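Local coordinates for receptor-like protein kinase ANXUR1 (Arabidopsis thaliana, PDB 6FIG) that is a malectin-like receptor kinase of plant reproduction, probably sensing extracellular signals through its glycosylated, calcium-binding ectodomain and relaying them by serine/threonine phosphorylation, at residues A[299-305]-A[344-350]. Numbering follows the deposited sequence. Where two conformers were deposited one is given.
With NAG (2-acetamido-2-deoxy-beta-D-glucopyranose), chain D; NAG (2-acetamido-2-deoxy-beta-D-glucopyranose), chain B.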
loop_
_atom_site.group_PDB
_atom_site.type_symbol
_atom_site.label_atom_id
_atom_site.label_comp_id
_atom_site.label_asym_id
_atom_site.label_seq_id
_atom_site.Cartn_x
_atom_site.Cartn_y
_atom_site.Cartn_z
ATOM N N PHE A 299 -7.766 -14.033 34.653
ATOM C CA PHE A 299 -6.679 -13.260 35.243
ATOM C C PHE A 299 -7.038 -11.834 35.566
ATOM O O PHE A 299 -7.907 -11.228 34.911
ATOM C CB PHE A 299 -5.411 -13.324 34.376
ATOM C CG PHE A 299 -5.598 -12.939 32.938
ATOM C CD1 PHE A 299 -6.081 -13.834 32.014
ATOM C CD2 PHE A 299 -5.171 -11.679 32.492
ATOM C CE1 PHE A 299 -6.212 -13.485 30.683
ATOM C CE2 PHE A 299 -5.299 -11.337 31.163
ATOM C CZ PHE A 299 -5.820 -12.249 30.259
ATOM N N ASN A 300 -6.342 -11.301 36.563
ATOM C CA ASN A 300 -6.508 -9.931 37.007
ATOM C C ASN A 300 -5.535 -9.051 36.257
ATOM O O ASN A 300 -4.431 -9.480 35.934
ATOM C CB ASN A 300 -6.267 -9.815 38.503
ATOM C CG ASN A 300 -7.272 -10.599 39.326
ATOM O OD1 ASN A 300 -8.461 -10.652 39.002
ATOM N ND2 ASN A 300 -6.789 -11.239 40.377
ATOM N N ILE A 301 -5.960 -7.822 35.977
ATOM C CA ILE A 301 -5.133 -6.846 35.253
ATOM C C ILE A 301 -5.143 -5.565 36.057
ATOM O O ILE A 301 -6.224 -5.068 36.415
ATOM C CB ILE A 301 -5.677 -6.553 33.851
ATOM C CG1 ILE A 301 -5.813 -7.836 33.014
ATOM C CG2 ILE A 301 -4.786 -5.541 33.127
ATOM C CD1 ILE A 301 -6.375 -7.601 31.624
ATOM N N TYR A 302 -3.948 -5.041 36.340
ATOM C CA TYR A 302 -3.785 -3.804 37.103
ATOM C C TYR A 302 -2.978 -2.804 36.288
ATOM O O TYR A 302 -2.065 -3.181 35.553
ATOM C CB TYR A 302 -3.080 -4.082 38.425
ATOM C CG TYR A 302 -3.685 -5.220 39.201
ATOM C CD1 TYR A 302 -4.850 -5.043 39.931
ATOM C CD2 TYR A 302 -3.070 -6.472 39.226
ATOM C CE1 TYR A 302 -5.394 -6.088 40.666
ATOM C CE2 TYR A 302 -3.605 -7.521 39.953
ATOM C CZ TYR A 302 -4.761 -7.328 40.666
ATOM O OH TYR A 302 -5.262 -8.413 41.390
ATOM N N ILE A 303 -3.352 -1.527 36.397
ATOM C CA ILE A 303 -2.656 -0.448 35.696
ATOM C C ILE A 303 -2.345 0.606 36.757
ATOM O O ILE A 303 -3.257 1.102 37.416
ATOM C CB ILE A 303 -3.504 0.145 34.537
ATOM C CG1 ILE A 303 -3.677 -0.897 33.429
ATOM C CG2 ILE A 303 -2.831 1.396 33.966
ATOM C CD1 ILE A 303 -4.664 -0.556 32.325
ATOM N N ASN A 304 -1.065 0.916 36.953
ATOM C CA ASN A 304 -0.615 1.856 37.991
ATOM C C ASN A 304 -1.194 1.505 39.344
ATOM O O ASN A 304 -1.738 2.361 40.048
ATOM C CB ASN A 304 -0.914 3.320 37.599
ATOM C CG ASN A 304 0.082 3.851 36.611
ATOM O OD1 ASN A 304 0.720 3.075 35.931
ATOM N ND2 ASN A 304 0.189 5.174 36.486
ATOM N N ASN A 305 -1.095 0.212 39.665
ATOM C CA ASN A 305 -1.562 -0.369 40.931
ATOM C C ASN A 305 -3.072 -0.304 41.158
ATOM O O ASN A 305 -3.536 -0.649 42.249
ATOM C CB ASN A 305 -0.804 0.235 42.127
ATOM C CG ASN A 305 0.697 0.085 41.998
ATOM O OD1 ASN A 305 1.193 -0.911 41.449
ATOM N ND2 ASN A 305 1.439 1.076 42.501
ATOM N N GLU A 344 5.729 7.104 35.215
ATOM C CA GLU A 344 5.649 5.710 34.750
ATOM C C GLU A 344 4.216 5.211 34.654
ATOM O O GLU A 344 3.338 5.639 35.407
ATOM C CB GLU A 344 6.441 4.774 35.672
ATOM C CG GLU A 344 7.958 4.910 35.541
ATOM C CD GLU A 344 8.743 4.376 36.740
ATOM O OE1 GLU A 344 8.134 3.928 37.738
ATOM O OE2 GLU A 344 9.996 4.418 36.702
ATOM N N ILE A 345 4.001 4.312 33.706
ATOM C CA ILE A 345 2.819 3.471 33.653
ATOM C C ILE A 345 3.315 2.045 33.876
ATOM O O ILE A 345 4.291 1.614 33.253
ATOM C CB ILE A 345 2.077 3.592 32.319
ATOM C CG1 ILE A 345 1.314 4.928 32.281
ATOM C CG2 ILE A 345 1.106 2.417 32.095
ATOM C CD1 ILE A 345 0.803 5.282 30.913
ATOM N N THR A 346 2.660 1.338 34.801
ATOM C CA THR A 346 2.925 -0.082 35.004
ATOM C C THR A 346 1.696 -0.869 34.604
ATOM O O THR A 346 0.560 -0.464 34.877
ATOM C CB THR A 346 3.284 -0.428 36.459
ATOM O OG1 THR A 346 2.226 -0.030 37.344
ATOM C CG2 THR A 346 4.587 0.241 36.857
ATOM N N LEU A 347 1.913 -1.987 33.923
ATOM C CA LEU A 347 0.819 -2.893 33.581
ATOM C C LEU A 347 1.154 -4.210 34.256
ATOM O O LEU A 347 2.281 -4.681 34.111
ATOM C CB LEU A 347 0.720 -3.071 32.086
ATOM C CG LEU A 347 -0.263 -4.126 31.605
ATOM C CD1 LEU A 347 -1.688 -3.746 31.943
ATOM C CD2 LEU A 347 -0.120 -4.328 30.108
ATOM N N GLN A 348 0.211 -4.784 35.010
ATOM C CA GLN A 348 0.492 -6.045 35.724
ATOM C C GLN A 348 -0.634 -7.015 35.516
ATOM O O GLN A 348 -1.776 -6.606 35.451
ATOM C CB GLN A 348 0.684 -5.804 37.207
ATOM C CG GLN A 348 1.890 -4.941 37.513
ATOM C CD GLN A 348 1.983 -4.612 38.965
ATOM O OE1 GLN A 348 1.129 -3.899 39.503
ATOM N NE2 GLN A 348 2.999 -5.157 39.639
ATOM N N MET A 349 -0.300 -8.291 35.364
ATOM C CA MET A 349 -1.321 -9.333 35.365
ATOM C C MET A 349 -0.895 -10.546 36.182
ATOM O O MET A 349 0.285 -10.855 36.306
ATOM C CB MET A 349 -1.779 -9.713 33.952
ATOM C CG MET A 349 -0.715 -10.128 32.969
ATOM S SD MET A 349 -1.439 -10.411 31.325
ATOM C CE MET A 349 -2.221 -8.893 30.937
ATOM N N THR A 350 -1.900 -11.222 36.739
ATOM C CA THR A 350 -1.683 -12.353 37.637
ATOM C C THR A 350 -2.960 -13.180 37.560
ATOM O O THR A 350 -4.010 -12.637 37.232
ATOM C CB THR A 350 -1.371 -11.873 39.082
ATOM O OG1 THR A 350 -0.938 -12.966 39.917
ATOM C CG2 THR A 350 -2.581 -11.209 39.733
HETATM C C1 NAG D . 0.182 -7.830 41.646
HETATM C C2 NAG D . 0.262 -8.277 43.091
HETATM C C3 NAG D . -0.768 -7.552 43.950
HETATM C C4 NAG D . -0.777 -6.055 43.692
HETATM C C5 NAG D . -0.945 -5.803 42.200
HETATM C C6 NAG D . -1.054 -4.339 41.787
HETATM C C7 NAG D . 0.949 -10.627 43.358
HETATM C C8 NAG D . 0.471 -12.055 43.277
HETATM N N2 NAG D . 0.015 -9.714 43.078
HETATM O O3 NAG D . -0.471 -7.793 45.325
HETATM O O4 NAG D . -1.885 -5.462 44.375
HETATM O O5 NAG D . 0.181 -6.402 41.573
HETATM O O6 NAG D . 0.194 -3.662 41.958
HETATM O O7 NAG D . 2.104 -10.344 43.662
HETATM C C1 NAG B . -1.440 -4.338 45.137
HETATM C C2 NAG B . -2.618 -3.500 45.594
HETATM C C3 NAG B . -2.060 -2.260 46.283
HETATM C C4 NAG B . -1.111 -2.638 47.428
HETATM C C5 NAG B . -0.084 -3.703 47.007
HETATM C C6 NAG B . 0.626 -4.313 48.212
HETATM C C7 NAG B . -4.615 -3.763 44.168
HETATM C C8 NAG B . -5.375 -3.201 43.001
HETATM N N2 NAG B . -3.491 -3.114 44.492
HETATM O O3 NAG B . -3.148 -1.475 46.780
HETATM O O4 NAG B . -0.436 -1.451 47.884
HETATM O O5 NAG B . -0.704 -4.773 46.276
HETATM O O6 NAG B . -0.093 -5.462 48.683
HETATM O O7 NAG B . -5.016 -4.754 44.761
HETATM O O HOH W 1 0.010 -1.952 37.891
#
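The Tyr302 ring meets Thr350 CG2 at its edge, 3.8 Å from CE2, while one face carries C5 of the chain D NAG, offset toward the rim and 3.7 Å from CD2, with C6 near CG; a broad apolar ring suits these C-H groups. On the opposite face of the sheet from Tyr302, Met349 meets the Phe299 ring obliquely in a Met-aromatic contact, SD 4.8 Å from the centroid; a bend at chi3 (57°) brings the flexible thioether's CE close too. Ile301 CG2 and Ile303 CG1 both pack on Leu347 CD1, branched residues filling this apolar face. Antiparallel backbone hydrogen bonds pair Asn300 with Thr350 and Tyr302 with Gln348, and Asn304 N continues the ladder to Thr346 O (3.0 Å). In return, Asn304 OD1 replaces a main-chain carbonyl, accepting from Thr346 N at 2.8 Å, while ND2 reaches Glu344 O weakly. Tyr302, Asn305, Gln348 and Thr350 belong to the glycan pocket: amide oxygens suit sugar hydroxyls, and Gln348 OE1 lies 2.6 Å from O6, also accepting from a water bound to Asn305 N and Thr346 OG1. Strand 344-351 sits between 299-303 and 268-273; Ile303 and Ile345 pack on strand 278-287, Ile303 also touching Tyr332 and Ile334 of 327-336.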